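Local structure of leucine aminopeptidase (Legionella pneumophila, 5GNE) at residues 231-236 and 319-324; 259-264 and 288-293; 293-298 and 306-311; 313-318 and 328-333. The protein probably acts as a zinc-dependent aminopeptidase of the M28 family, removing residues from the amino ends of peptides. One frame throughout, in Å; residues are numbered along the deposited sequence.

How the interactions relate
All four contacts reach the mixed sheet of the M28 peptidase domain, from helices or, in interaction 4, from a loop. Interactions 1 and 4 lie near the zinc site: the side chains of Tyr235 and Ser316 are about 9 and 5 Å from a bound zinc ion. They touch where Tyr235 CD2 approaches Asp317 OD2 at 3.2 Å. Interaction 2 adjoins interaction 4 through neighbouring strands, with Val262 O 2.7 Å from Thr329 N, and shares Phe293 of helix 288-302 with interaction 3. Interaction 3 reaches interaction 4 through Thr294 OG1 and Thr329 OG1, 3.0 Å apart, but stays about 7 Å from interaction 1 at the nearest atoms, with their centres about 19 Å apart.

Interaction 1: 231-236 and 319-324; sequences YFIAYA and VNWTNE
Trp321 and Tyr235 meet through one directed polar contact: the indole NE1 donates to the phenolic OH at 2.9 Å. The N-H...O angle is 152°, so the bond is moderately bent, and the oxygen stands 18° out of the indole plane, near the edge of the ring. The two side chains cross obliquely, and Trp321 NE1 also lies 3.9 Å from Tyr235 CZ, approaching the tyrosine ring at a slant. Farther round the indole edge, Ile233 CD1 approaches Trp321 CZ2 at 4.2 Å, adding a light apolar contact beside the polar one.

Ile233 and Tyr235 are two positions apart on strand 231-235, which puts both on the face turned to the helix. The backbones themselves are well separated, the closest CA atoms, of Tyr235 and Asn320, being 11.3 Å apart, so the span is bridged by side-chain length. Trp321 has its CG anti to the carbonyl carbon (chi1 -68°), from where the indole reaches across.

In the next shell, Phe252 and Phe326 each form an edge-to-face pair with Trp321, and Ser245 of helix 243-254 touches Tyr235 while its OG is hydrogen-bonded to Asn320 ND2. Backbone bonds from Ile233 to Ile188 and Ala190 tie the strand to strand 185-191. That strand ends at the zinc ligand His191, whose side chain lies about 4 Å from that of Tyr235. The contact is thus buried strand-to-helix packing beside the zinc site, consistent with a place just behind the ligand His191, in an M28 peptidase fold.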
loop_
_atom_site.group_PDB
_atom_site.type_symbol
_atom_site.label_atom_id
_atom_site.label_comp_id
_atom_site.label_asym_id
_atom_site.label_seq_id
_atom_site.Cartn_x
_atom_site.Cartn_y
_atom_site.Cartn_z
ATOM N N TYR A 231 9.520 5.965 -6.999
ATOM C CA TYR A 231 8.281 5.448 -7.555
ATOM C C TYR A 231 7.078 5.844 -6.727
ATOM O O TYR A 231 7.101 5.839 -5.476
ATOM C CB TYR A 231 8.321 3.914 -7.671
ATOM C CG TYR A 231 9.201 3.391 -8.772
ATOM C CD1 TYR A 231 10.571 3.241 -8.587
ATOM C CD2 TYR A 231 8.651 3.017 -9.997
ATOM C CE1 TYR A 231 11.387 2.753 -9.617
ATOM C CE2 TYR A 231 9.453 2.528 -11.023
ATOM C CZ TYR A 231 10.819 2.404 -10.823
ATOM O OH TYR A 231 11.617 1.921 -11.827
ATOM N N PHE A 232 6.005 6.171 -7.418
ATOM C CA PHE A 232 4.749 6.344 -6.726
ATOM C C PHE A 232 3.771 5.368 -7.343
ATOM O O PHE A 232 3.614 5.337 -8.559
ATOM C CB PHE A 232 4.249 7.775 -6.819
ATOM C CG PHE A 232 5.196 8.782 -6.223
ATOM C CD1 PHE A 232 6.222 9.323 -6.992
ATOM C CD2 PHE A 232 5.058 9.195 -4.908
ATOM C CE1 PHE A 232 7.098 10.250 -6.450
ATOM C CE2 PHE A 232 5.924 10.112 -4.362
ATOM C CZ PHE A 232 6.944 10.647 -5.132
ATOM N N ILE A 233 3.155 4.544 -6.502
ATOM C CA ILE A 233 2.313 3.463 -6.959
ATOM C C ILE A 233 0.902 3.462 -6.382
ATOM O O ILE A 233 0.684 3.664 -5.191
ATOM C CB ILE A 233 2.971 2.091 -6.663
ATOM C CG1 ILE A 233 4.395 2.056 -7.241
ATOM C CG2 ILE A 233 2.179 0.995 -7.302
ATOM C CD1 ILE A 233 5.145 0.800 -6.994
ATOM N N ALA A 234 -0.061 3.255 -7.266
ATOM C CA ALA A 234 -1.450 2.974 -6.902
ATOM C C ALA A 234 -1.815 1.496 -7.149
ATOM O O ALA A 234 -2.002 1.074 -8.308
ATOM C CB ALA A 234 -2.381 3.892 -7.682
ATOM N N TYR A 235 -1.869 0.706 -6.083
ATOM C CA TYR A 235 -2.193 -0.710 -6.198
ATOM C C TYR A 235 -3.662 -0.941 -6.483
ATOM O O TYR A 235 -4.541 -0.403 -5.802
ATOM C CB TYR A 235 -1.816 -1.478 -4.913
ATOM C CG TYR A 235 -0.387 -1.271 -4.460
ATOM C CD1 TYR A 235 0.664 -1.743 -5.222
ATOM C CD2 TYR A 235 -0.091 -0.576 -3.291
ATOM C CE1 TYR A 235 1.984 -1.559 -4.823
ATOM C CE2 TYR A 235 1.228 -0.392 -2.884
ATOM C CZ TYR A 235 2.260 -0.891 -3.648
ATOM O OH TYR A 235 3.568 -0.708 -3.253
ATOM N N ALA A 236 -3.926 -1.783 -7.472
ATOM C CA ALA A 236 -5.280 -2.286 -7.689
ATOM C C ALA A 236 -5.593 -3.376 -6.662
ATOM O O ALA A 236 -4.696 -3.954 -6.086
ATOM C CB ALA A 236 -5.406 -2.832 -9.085
ATOM N N VAL A 319 3.307 -6.404 2.584
ATOM C CA VAL A 319 3.509 -7.853 2.694
ATOM C C VAL A 319 4.058 -8.472 1.410
ATOM O O VAL A 319 4.928 -9.341 1.462
ATOM C CB VAL A 319 2.186 -8.539 3.127
ATOM C CG1 VAL A 319 2.198 -10.032 2.874
ATOM C CG2 VAL A 319 1.938 -8.253 4.612
ATOM N N ASN A 320 3.554 -8.058 0.260
ATOM C CA ASN A 320 4.100 -8.574 -0.994
ATOM C C ASN A 320 5.564 -8.165 -1.220
ATOM O O ASN A 320 6.378 -8.951 -1.726
ATOM C CB ASN A 320 3.223 -8.162 -2.152
ATOM C CG ASN A 320 1.944 -8.983 -2.217
ATOM O OD1 ASN A 320 1.982 -10.203 -2.082
ATOM N ND2 ASN A 320 0.801 -8.315 -2.379
ATOM N N TRP A 321 5.917 -6.953 -0.814
ATOM C CA TRP A 321 7.315 -6.568 -0.898
ATOM C C TRP A 321 8.208 -7.392 0.060
ATOM O O TRP A 321 9.246 -7.912 -0.362
ATOM C CB TRP A 321 7.476 -5.056 -0.624
ATOM C CG TRP A 321 6.892 -4.190 -1.702
ATOM C CD1 TRP A 321 5.656 -3.622 -1.697
ATOM C CD2 TRP A 321 7.497 -3.828 -2.977
ATOM N NE1 TRP A 321 5.451 -2.907 -2.877
ATOM C CE2 TRP A 321 6.562 -3.012 -3.669
ATOM C CE3 TRP A 321 8.735 -4.095 -3.578
ATOM C CZ2 TRP A 321 6.819 -2.470 -4.935
ATOM C CZ3 TRP A 321 8.999 -3.548 -4.861
ATOM C CH2 TRP A 321 8.042 -2.751 -5.518
ATOM N N THR A 322 7.850 -7.488 1.342
ATOM C CA THR A 322 8.736 -8.181 2.249
ATOM C C THR A 322 8.809 -9.672 1.881
ATOM O O THR A 322 9.853 -10.278 2.031
ATOM C CB THR A 322 8.372 -7.993 3.732
ATOM O OG1 THR A 322 7.548 -9.059 4.204
ATOM C CG2 THR A 322 7.685 -6.698 3.932
ATOM N N ASN A 323 7.721 -10.256 1.386
ATOM C CA ASN A 323 7.786 -11.650 0.935
ATOM C C ASN A 323 8.813 -11.878 -0.156
ATOM O O ASN A 323 9.298 -12.992 -0.302
ATOM C CB ASN A 323 6.433 -12.129 0.402
ATOM C CG ASN A 323 5.498 -12.520 1.503
ATOM O OD1 ASN A 323 5.930 -12.691 2.611
ATOM N ND2 ASN A 323 4.219 -12.665 1.204
ATOM N N GLU A 324 9.178 -10.828 -0.886
ATOM C CA GLU A 324 10.120 -10.980 -1.990
ATOM C C GLU A 324 11.476 -10.382 -1.682
ATOM O O GLU A 324 12.266 -10.110 -2.593
ATOM C CB GLU A 324 9.561 -10.343 -3.271
ATOM C CG GLU A 324 8.349 -11.050 -3.827
ATOM C CD GLU A 324 8.668 -12.416 -4.453
ATOM O OE1 GLU A 324 9.800 -12.916 -4.315
ATOM O OE2 GLU A 324 7.772 -12.984 -5.112
#

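Interaction 2: 259-264 and 288-293; sequences VKAVMQ and KGLTEF. With SO4 (sulfate ion), chain E.
Leu290 alone carries the helix side of this contact, and one of its methyls rests against a backbone carbonyl as well as a side chain. CD2 lies 3.8 Å from Ala261 CB and equally 3.8 Å from Val262 O, while the other branch, CD1, comes to 4.0 Å from Ala261 CB. The fork of the leucine therefore closes on the alanine methyl with both prongs. Val262 takes part through its main chain, its own side chain being directed to the other face of the strand. No hydrogen bond crosses between 259-264 and 288-293. The carbonyl of Val262 is nonetheless engaged, since it belongs to the backbone pairing with Thr329.

The small alanine brings the backbones fairly near, with the CA atoms of Ala261 and Leu290 7.5 Å apart. Leu290 extends from the helix with CG anti to its main-chain N (chi1 -159°), which carries the fork to the strand. Its own N-H is bound by Asp287 OD1 at the beginning of the helix.

At Lys260 the chain turns a corner. This lysine is extended up to its last torsion, where a bend (chi4 82°) presents NZ to sulfate O2 in a weak 3.1 Å hydrogen bond. The anion, probably from the crystallisation liquor, is also bound by Glu184 N and Arg228 NH2.

Strand 259-264 runs parallel to 185-191 and 328-332, between them. Leu290 also packs on Thr329 and Tyr94, and helix 355-373 adds Leu372 against Ala261 and Phe368 against Met263.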
loop_
_atom_site.group_PDB
_atom_site.type_symbol
_atom_site.label_atom_id
_atom_site.label_comp_id
_atom_site.label_asym_id
_atom_site.label_seq_id
_atom_site.Cartn_x
_atom_site.Cartn_y
_atom_site.Cartn_z
ATOM N N VAL A 259 15.561 -2.003 -5.678
ATOM C CA VAL A 259 14.777 -1.203 -4.753
ATOM C C VAL A 259 15.298 -1.273 -3.317
ATOM O O VAL A 259 15.304 -2.334 -2.683
ATOM C CB VAL A 259 13.310 -1.648 -4.746
ATOM C CG1 VAL A 259 12.578 -1.016 -3.564
ATOM C CG2 VAL A 259 12.646 -1.305 -6.061
ATOM N N LYS A 260 15.676 -0.111 -2.802
ATOM C CA LYS A 260 16.312 0.017 -1.496
ATOM C C LYS A 260 15.316 0.148 -0.351
ATOM O O LYS A 260 15.644 -0.136 0.787
ATOM C CB LYS A 260 17.207 1.274 -1.546
ATOM C CG LYS A 260 18.035 1.601 -0.298
ATOM C CD LYS A 260 18.645 3.001 -0.432
ATOM C CE LYS A 260 19.859 3.168 0.460
ATOM N NZ LYS A 260 21.087 2.614 -0.142
ATOM N N ALA A 261 14.101 0.602 -0.650
ATOM C CA ALA A 261 13.148 0.971 0.397
ATOM C C ALA A 261 11.750 1.173 -0.122
ATOM O O ALA A 261 11.548 1.781 -1.172
ATOM C CB ALA A 261 13.586 2.245 1.103
ATOM N N VAL A 262 10.794 0.702 0.665
ATOM C CA VAL A 262 9.388 0.759 0.325
ATOM C C VAL A 262 8.570 1.290 1.516
ATOM O O VAL A 262 8.687 0.802 2.655
ATOM C CB VAL A 262 8.866 -0.643 -0.108
ATOM C CG1 VAL A 262 7.373 -0.565 -0.489
ATOM C CG2 VAL A 262 9.684 -1.187 -1.278
ATOM N N MET A 263 7.758 2.307 1.234
ATOM C CA MET A 263 6.774 2.855 2.172
ATOM C C MET A 263 5.366 2.529 1.733
ATOM O O MET A 263 5.010 2.732 0.581
ATOM C CB MET A 263 6.889 4.356 2.272
ATOM C CG MET A 263 5.849 5.028 3.246
ATOM S SD MET A 263 6.152 6.744 3.475
ATOM C CE MET A 263 7.305 6.629 4.748
ATOM N N GLN A 264 4.573 2.008 2.667
ATOM C CA GLN A 264 3.167 1.727 2.412
ATOM C C GLN A 264 2.301 2.678 3.176
ATOM O O GLN A 264 2.442 2.839 4.405
ATOM C CB GLN A 264 2.815 0.293 2.785
ATOM C CG GLN A 264 1.348 -0.034 2.712
ATOM C CD GLN A 264 0.774 -0.122 1.316
ATOM O OE1 GLN A 264 1.460 0.114 0.320
ATOM N NE2 GLN A 264 -0.525 -0.472 1.239
ATOM N N LYS A 288 12.976 -3.827 10.243
ATOM C CA LYS A 288 13.183 -3.140 11.514
ATOM C C LYS A 288 14.107 -1.955 11.351
ATOM O O LYS A 288 13.823 -0.899 11.886
ATOM C CB LYS A 288 13.753 -4.115 12.562
ATOM C CG LYS A 288 13.986 -3.563 13.988
ATOM C CD LYS A 288 12.715 -3.107 14.692
ATOM C CE LYS A 288 12.981 -2.607 16.130
ATOM N NZ LYS A 288 13.412 -3.685 17.100
ATOM N N GLY A 289 15.133 -2.092 10.516
ATOM C CA GLY A 289 16.029 -0.988 10.194
ATOM C C GLY A 289 15.332 0.207 9.560
ATOM O O GLY A 289 15.454 1.326 10.036
ATOM N N LEU A 290 14.587 -0.037 8.488
ATOM C CA LEU A 290 13.813 1.005 7.825
ATOM C C LEU A 290 12.777 1.617 8.776
ATOM O O LEU A 290 12.467 2.811 8.696
ATOM C CB LEU A 290 13.126 0.442 6.573
ATOM C CG LEU A 290 12.679 1.423 5.483
ATOM C CD1 LEU A 290 13.847 2.307 5.052
ATOM C CD2 LEU A 290 12.094 0.692 4.266
ATOM N N THR A 291 12.228 0.790 9.660
ATOM C CA THR A 291 11.237 1.256 10.638
ATOM C C THR A 291 11.839 2.145 11.727
ATOM O O THR A 291 11.240 3.163 12.087
ATOM C CB THR A 291 10.498 0.062 11.284
ATOM O OG1 THR A 291 9.834 -0.688 10.251
ATOM C CG2 THR A 291 9.472 0.539 12.310
ATOM N N GLU A 292 13.035 1.820 12.217
ATOM C CA GLU A 292 13.668 2.713 13.182
ATOM C C GLU A 292 13.957 4.047 12.502
ATOM O O GLU A 292 13.789 5.102 13.109
ATOM C CB GLU A 292 14.961 2.119 13.778
ATOM C CG GLU A 292 14.906 0.646 14.158
ATOM C CD GLU A 292 16.281 0.029 14.496
ATOM O OE1 GLU A 292 17.322 0.684 14.265
ATOM O OE2 GLU A 292 16.313 -1.122 14.997
ATOM N N PHE A 293 14.361 3.989 11.235
ATOM C CA PHE A 293 14.603 5.182 10.424
ATOM C C PHE A 293 13.352 6.063 10.354
ATOM O O PHE A 293 13.420 7.269 10.590
ATOM C CB PHE A 293 15.052 4.756 9.028
ATOM C CG PHE A 293 15.206 5.897 8.032
ATOM C CD1 PHE A 293 16.172 6.874 8.208
ATOM C CD2 PHE A 293 14.419 5.944 6.899
ATOM C CE1 PHE A 293 16.337 7.884 7.277
ATOM C CE2 PHE A 293 14.577 6.961 5.959
ATOM C CZ PHE A 293 15.529 7.932 6.150
HETATM S S SO4 E . 22.993 2.443 -4.242
HETATM O O1 SO4 E . 23.703 3.655 -4.655
HETATM O O2 SO4 E . 22.668 2.495 -2.813
HETATM O O3 SO4 E . 21.771 2.303 -5.024
HETATM O O4 SO4 E . 23.847 1.289 -4.510
#

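Interaction 3: 293-298 and 306-311; sequences FTAELL and VGYTKC
Helix 293-298 passes strand 306-309 with their axes 9.3 Å apart at closest approach and their N-to-C directions at 148°, and the backbones come nearest at Ala295 and Val306, whose CA atoms are 6.3 Å apart. Val306 divides its two methyls, one going to the Ala295 methyl and the other to the Ala295 carbonyl and Leu298. CG1, anti to the backbone N (chi1 180°), meets Ala295 CB at 4.0 Å. CG2 lies 3.7 Å from both Leu298 CB and Ala295 O, with Leu298 CD1 a little farther off at 4.1 Å. Ala295 and Leu298 are three residues apart in the helix and so face the strand together.

The segments belong to a beta-alpha-beta unit in which strand 279-282 leads through helix 288-302 to the parallel strand 306-309. Backbone bonds from Gly307 to Ile279 and Leu281 join the two strands, and the Leu281 side chain touches both Ala295 and Val306. A bond between the backbones of Leu298 and Thr304 spans the end of the helix ahead of the strand.

Tyr308, on the outermost strand of the sheet, starts off to one side, but its ring carries the far end back to the helix. Its OH ends 3.5 Å from Ala295 CB, an approach of a hydroxyl to a methyl and no hydrogen bond, where the packing is more exposed.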
loop_
_atom_site.group_PDB
_atom_site.type_symbol
_atom_site.label_atom_id
_atom_site.label_comp_id
_atom_site.label_asym_id
_atom_site.label_seq_id
_atom_site.Cartn_x
_atom_site.Cartn_y
_atom_site.Cartn_z
ATOM N N PHE A 293 14.361 3.989 11.235
ATOM C CA PHE A 293 14.603 5.182 10.424
ATOM C C PHE A 293 13.352 6.063 10.354
ATOM O O PHE A 293 13.420 7.269 10.590
ATOM C CB PHE A 293 15.052 4.756 9.028
ATOM C CG PHE A 293 15.206 5.897 8.032
ATOM C CD1 PHE A 293 16.172 6.874 8.208
ATOM C CD2 PHE A 293 14.419 5.944 6.899
ATOM C CE1 PHE A 293 16.337 7.884 7.277
ATOM C CE2 PHE A 293 14.577 6.961 5.959
ATOM C CZ PHE A 293 15.529 7.932 6.150
ATOM N N THR A 294 12.210 5.453 10.041
ATOM C CA THR A 294 10.945 6.190 9.965
ATOM C C THR A 294 10.613 6.851 11.313
ATOM O O THR A 294 10.210 8.014 11.367
ATOM C CB THR A 294 9.792 5.263 9.509
ATOM O OG1 THR A 294 10.159 4.593 8.295
ATOM C CG2 THR A 294 8.509 6.059 9.272
ATOM N N ALA A 295 10.804 6.104 12.394
ATOM C CA ALA A 295 10.637 6.632 13.751
ATOM C C ALA A 295 11.482 7.896 13.974
ATOM O O ALA A 295 10.990 8.881 14.506
ATOM C CB ALA A 295 10.961 5.567 14.795
ATOM N N GLU A 296 12.745 7.889 13.562
ATOM C CA GLU A 296 13.555 9.075 13.813
ATOM C C GLU A 296 13.193 10.238 12.895
ATOM O O GLU A 296 13.397 11.390 13.260
ATOM C CB GLU A 296 15.036 8.794 13.590
ATOM C CG GLU A 296 15.510 7.426 13.971
ATOM C CD GLU A 296 16.955 7.200 13.581
ATOM O OE1 GLU A 296 17.273 7.212 12.368
ATOM O OE2 GLU A 296 17.776 7.006 14.490
ATOM N N LEU A 297 12.602 9.945 11.739
ATOM C CA LEU A 297 12.132 11.013 10.869
ATOM C C LEU A 297 10.941 11.681 11.542
ATOM O O LEU A 297 10.835 12.916 11.582
ATOM C CB LEU A 297 11.771 10.483 9.475
ATOM C CG LEU A 297 12.851 9.858 8.552
ATOM C CD1 LEU A 297 12.173 9.241 7.342
ATOM C CD2 LEU A 297 13.931 10.825 8.092
ATOM N N LEU A 298 10.072 10.860 12.128
ATOM C CA LEU A 298 8.899 11.389 12.823
ATOM C C LEU A 298 9.298 12.285 13.993
ATOM O O LEU A 298 8.773 13.393 14.166
ATOM C CB LEU A 298 8.012 10.247 13.316
ATOM C CG LEU A 298 7.035 9.639 12.298
ATOM C CD1 LEU A 298 6.218 8.514 12.912
ATOM C CD2 LEU A 298 6.119 10.714 11.731
ATOM N N VAL A 306 5.780 8.904 18.521
ATOM C CA VAL A 306 5.863 7.690 17.715
ATOM C C VAL A 306 5.286 6.493 18.451
ATOM O O VAL A 306 5.841 6.071 19.461
ATOM C CB VAL A 306 7.296 7.364 17.359
ATOM C CG1 VAL A 306 7.343 6.088 16.521
ATOM C CG2 VAL A 306 7.938 8.536 16.639
ATOM N N GLY A 307 4.167 5.966 17.968
ATOM C CA GLY A 307 3.624 4.719 18.489
ATOM C C GLY A 307 3.940 3.468 17.673
ATOM O O GLY A 307 4.517 3.538 16.583
ATOM N N TYR A 308 3.585 2.310 18.216
ATOM C CA TYR A 308 3.774 1.037 17.531
ATOM C C TYR A 308 2.507 0.186 17.610
ATOM O O TYR A 308 1.749 0.252 18.574
ATOM C CB TYR A 308 4.979 0.281 18.100
ATOM C CG TYR A 308 6.285 0.972 17.775
ATOM C CD1 TYR A 308 6.857 1.876 18.665
ATOM C CD2 TYR A 308 6.940 0.735 16.570
ATOM C CE1 TYR A 308 8.046 2.527 18.363
ATOM C CE2 TYR A 308 8.126 1.376 16.260
ATOM C CZ TYR A 308 8.678 2.272 17.153
ATOM O OH TYR A 308 9.863 2.906 16.838
ATOM N N THR A 309 2.270 -0.589 16.562
ATOM C CA THR A 309 1.104 -1.461 16.474
ATOM C C THR A 309 1.436 -2.768 15.737
ATOM O O THR A 309 2.507 -2.897 15.121
ATOM C CB THR A 309 -0.081 -0.711 15.809
ATOM O OG1 THR A 309 -1.237 -1.552 15.781
ATOM C CG2 THR A 309 0.256 -0.266 14.400
ATOM N N LYS A 310 0.553 -3.752 15.852
ATOM C CA LYS A 310 0.715 -5.024 15.151
ATOM C C LYS A 310 -0.472 -5.250 14.218
ATOM O O LYS A 310 -1.494 -4.572 14.335
ATOM C CB LYS A 310 0.861 -6.196 16.131
ATOM C CG LYS A 310 2.224 -6.315 16.834
ATOM C CD LYS A 310 2.712 -7.784 16.832
ATOM C CE LYS A 310 3.944 -8.030 17.713
ATOM N NZ LYS A 310 4.319 -9.482 17.748
ATOM N N CYS A 311 -0.287 -6.121 13.227
ATOM C CA CYS A 311 -1.309 -6.399 12.215
ATOM C C CYS A 311 -1.569 -7.892 12.071
ATOM O O CYS A 311 -0.738 -8.712 12.435
ATOM C CB CYS A 311 -0.908 -5.816 10.841
ATOM S SG CYS A 311 -2.313 -5.703 9.722
#

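Interaction 4: 313-318 and 328-333; sequences YACSDH and TTYPSA
The loop 313-318, which runs past the zinc site into helix 318-323, packs on strand 328-332 chiefly through His318 and Tyr330. Tyr330 CD2 sits over one face of the imidazole, displaced toward its rim, and is 3.5 Å from His318 CE1. With the ring planes at 48° and the centroids 4.9 Å apart, the pair is oblique, neither parallel nor perpendicular. His318 CG occupies the crowded position between the backbone N and the carbonyl carbon (chi1 65°), which folds the ring against the strand. There Thr328 CG2 lies near the imidazole plane at its edge, and 3.5 Å from His318 CB.

The CD2-CE2 side of the tyrosine also meets the sulfur of Cys315, which is disulfide-bonded to Cys311. This SG lies in the plane of the Tyr330 ring at its edge, 89° off the normal, 5.3 Å from the centroid and 3.9 Å from CE2. This is a sulfur-aromatic contact of the edge kind. Ser316 adds its CB at 4.0 Å from the same CE2.

Polar ends are held elsewhere. Ser316 OG bonds to Asp266 OD2 and to Gln264 NE2, while Tyr330 OH bonds to the backbone O of Asp266, a zinc ligand with His191 and Asp204. Ser316 is thus a second-shell partner of the Asp266 carboxylate and Tyr330 grips its main chain, consistent with positioning this ligand.

Strand 328-332 has 259-264 parallel on one flank and 279-282 antiparallel on the other. From these neighbours Gln264 touches His318 and Tyr330, Leu282 touches Cys315 and Tyr330, and helix 355-373 packs on Thr329 and Pro331.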
loop_
_atom_site.group_PDB
_atom_site.type_symbol
_atom_site.label_atom_id
_atom_site.label_comp_id
_atom_site.label_asym_id
_atom_site.label_seq_id
_atom_site.Cartn_x
_atom_site.Cartn_y
_atom_site.Cartn_z
ATOM N N TYR A 313 -2.423 -11.284 9.500
ATOM C CA TYR A 313 -1.805 -11.850 8.305
ATOM C C TYR A 313 -2.233 -11.104 7.040
ATOM O O TYR A 313 -3.387 -10.694 6.927
ATOM C CB TYR A 313 -2.177 -13.341 8.179
ATOM C CG TYR A 313 -1.607 -13.995 6.945
ATOM C CD1 TYR A 313 -0.238 -14.051 6.752
ATOM C CD2 TYR A 313 -2.433 -14.512 5.957
ATOM C CE1 TYR A 313 0.301 -14.608 5.625
ATOM C CE2 TYR A 313 -1.906 -15.081 4.825
ATOM C CZ TYR A 313 -0.534 -15.124 4.665
ATOM O OH TYR A 313 0.023 -15.679 3.554
ATOM N N ALA A 314 -1.314 -10.952 6.089
ATOM C CA ALA A 314 -1.625 -10.355 4.773
ATOM C C ALA A 314 -2.323 -9.018 4.988
ATOM O O ALA A 314 -3.339 -8.688 4.379
ATOM C CB ALA A 314 -2.482 -11.288 3.941
ATOM N N CYS A 315 -1.749 -8.281 5.910
ATOM C CA CYS A 315 -2.270 -7.028 6.383
ATOM C C CYS A 315 -2.469 -5.995 5.275
ATOM O O CYS A 315 -3.543 -5.382 5.151
ATOM C CB CYS A 315 -1.309 -6.504 7.427
ATOM S SG CYS A 315 -1.762 -4.759 8.015
ATOM N N SER A 316 -1.440 -5.809 4.455
ATOM C CA SER A 316 -1.525 -4.795 3.427
ATOM C C SER A 316 -0.409 -4.992 2.422
ATOM O O SER A 316 0.395 -5.918 2.571
ATOM C CB SER A 316 -1.459 -3.400 4.055
ATOM O OG SER A 316 -1.829 -2.414 3.110
ATOM N N ASP A 317 -0.325 -4.112 1.427
ATOM C CA ASP A 317 0.522 -4.386 0.265
ATOM C C ASP A 317 2.003 -4.561 0.599
ATOM O O ASP A 317 2.719 -5.236 -0.137
ATOM C CB ASP A 317 0.337 -3.286 -0.779
ATOM C CG ASP A 317 -1.105 -3.203 -1.257
ATOM O OD1 ASP A 317 -1.564 -4.201 -1.839
ATOM O OD2 ASP A 317 -1.780 -2.154 -1.050
ATOM N N HIS A 318 2.455 -3.949 1.696
ATOM C CA HIS A 318 3.839 -4.084 2.131
ATOM C C HIS A 318 4.257 -5.553 2.220
ATOM O O HIS A 318 5.395 -5.895 1.896
ATOM C CB HIS A 318 4.057 -3.375 3.473
ATOM C CG HIS A 318 3.299 -3.975 4.608
ATOM N ND1 HIS A 318 1.920 -3.961 4.673
ATOM C CD2 HIS A 318 3.721 -4.621 5.721
ATOM C CE1 HIS A 318 1.523 -4.570 5.777
ATOM N NE2 HIS A 318 2.597 -4.980 6.431
ATOM N N THR A 328 10.847 -2.716 3.862
ATOM C CA THR A 328 9.508 -2.203 3.924
ATOM C C THR A 328 9.256 -1.447 5.208
ATOM O O THR A 328 9.707 -1.853 6.260
ATOM C CB THR A 328 8.548 -3.397 3.774
ATOM O OG1 THR A 328 8.174 -3.541 2.393
ATOM C CG2 THR A 328 7.334 -3.274 4.609
ATOM N N THR A 329 8.558 -0.324 5.118
ATOM C CA THR A 329 8.063 0.353 6.316
ATOM C C THR A 329 6.614 0.812 6.113
ATOM O O THR A 329 6.210 1.139 4.993
ATOM C CB THR A 329 8.946 1.556 6.697
ATOM O OG1 THR A 329 8.446 2.134 7.907
ATOM C CG2 THR A 329 8.917 2.622 5.625
ATOM N N TYR A 330 5.834 0.828 7.186
ATOM C CA TYR A 330 4.397 1.102 7.095
ATOM C C TYR A 330 3.893 1.999 8.238
ATOM O O TYR A 330 3.551 1.511 9.311
ATOM C CB TYR A 330 3.629 -0.241 7.040
ATOM C CG TYR A 330 2.101 -0.195 6.978
ATOM C CD1 TYR A 330 1.392 0.976 6.690
ATOM C CD2 TYR A 330 1.369 -1.346 7.204
ATOM C CE1 TYR A 330 -0.001 0.983 6.662
ATOM C CE2 TYR A 330 -0.014 -1.350 7.171
ATOM C CZ TYR A 330 -0.688 -0.189 6.906
ATOM O OH TYR A 330 -2.062 -0.231 6.863
ATOM N N PRO A 331 3.877 3.327 8.026
ATOM C CA PRO A 331 3.258 4.217 9.028
ATOM C C PRO A 331 1.723 4.183 8.937
ATOM O O PRO A 331 1.168 4.216 7.831
ATOM C CB PRO A 331 3.813 5.598 8.658
ATOM C CG PRO A 331 4.029 5.517 7.165
ATOM C CD PRO A 331 4.453 4.080 6.891
ATOM N N SER A 332 1.043 4.138 10.079
ATOM C CA SER A 332 -0.415 4.055 10.085
ATOM C C SER A 332 -1.131 5.078 11.004
ATOM O O SER A 332 -0.649 5.430 12.078
ATOM C CB SER A 332 -0.809 2.638 10.475
ATOM O OG SER A 332 -2.200 2.465 10.385
ATOM N N ALA A 333 -2.309 5.518 10.564
ATOM C CA ALA A 333 -3.151 6.467 11.290
ATOM C C ALA A 333 -3.623 5.992 12.670
ATOM O O ALA A 333 -3.781 6.805 13.576
ATOM C CB ALA A 333 -4.370 6.840 10.429
#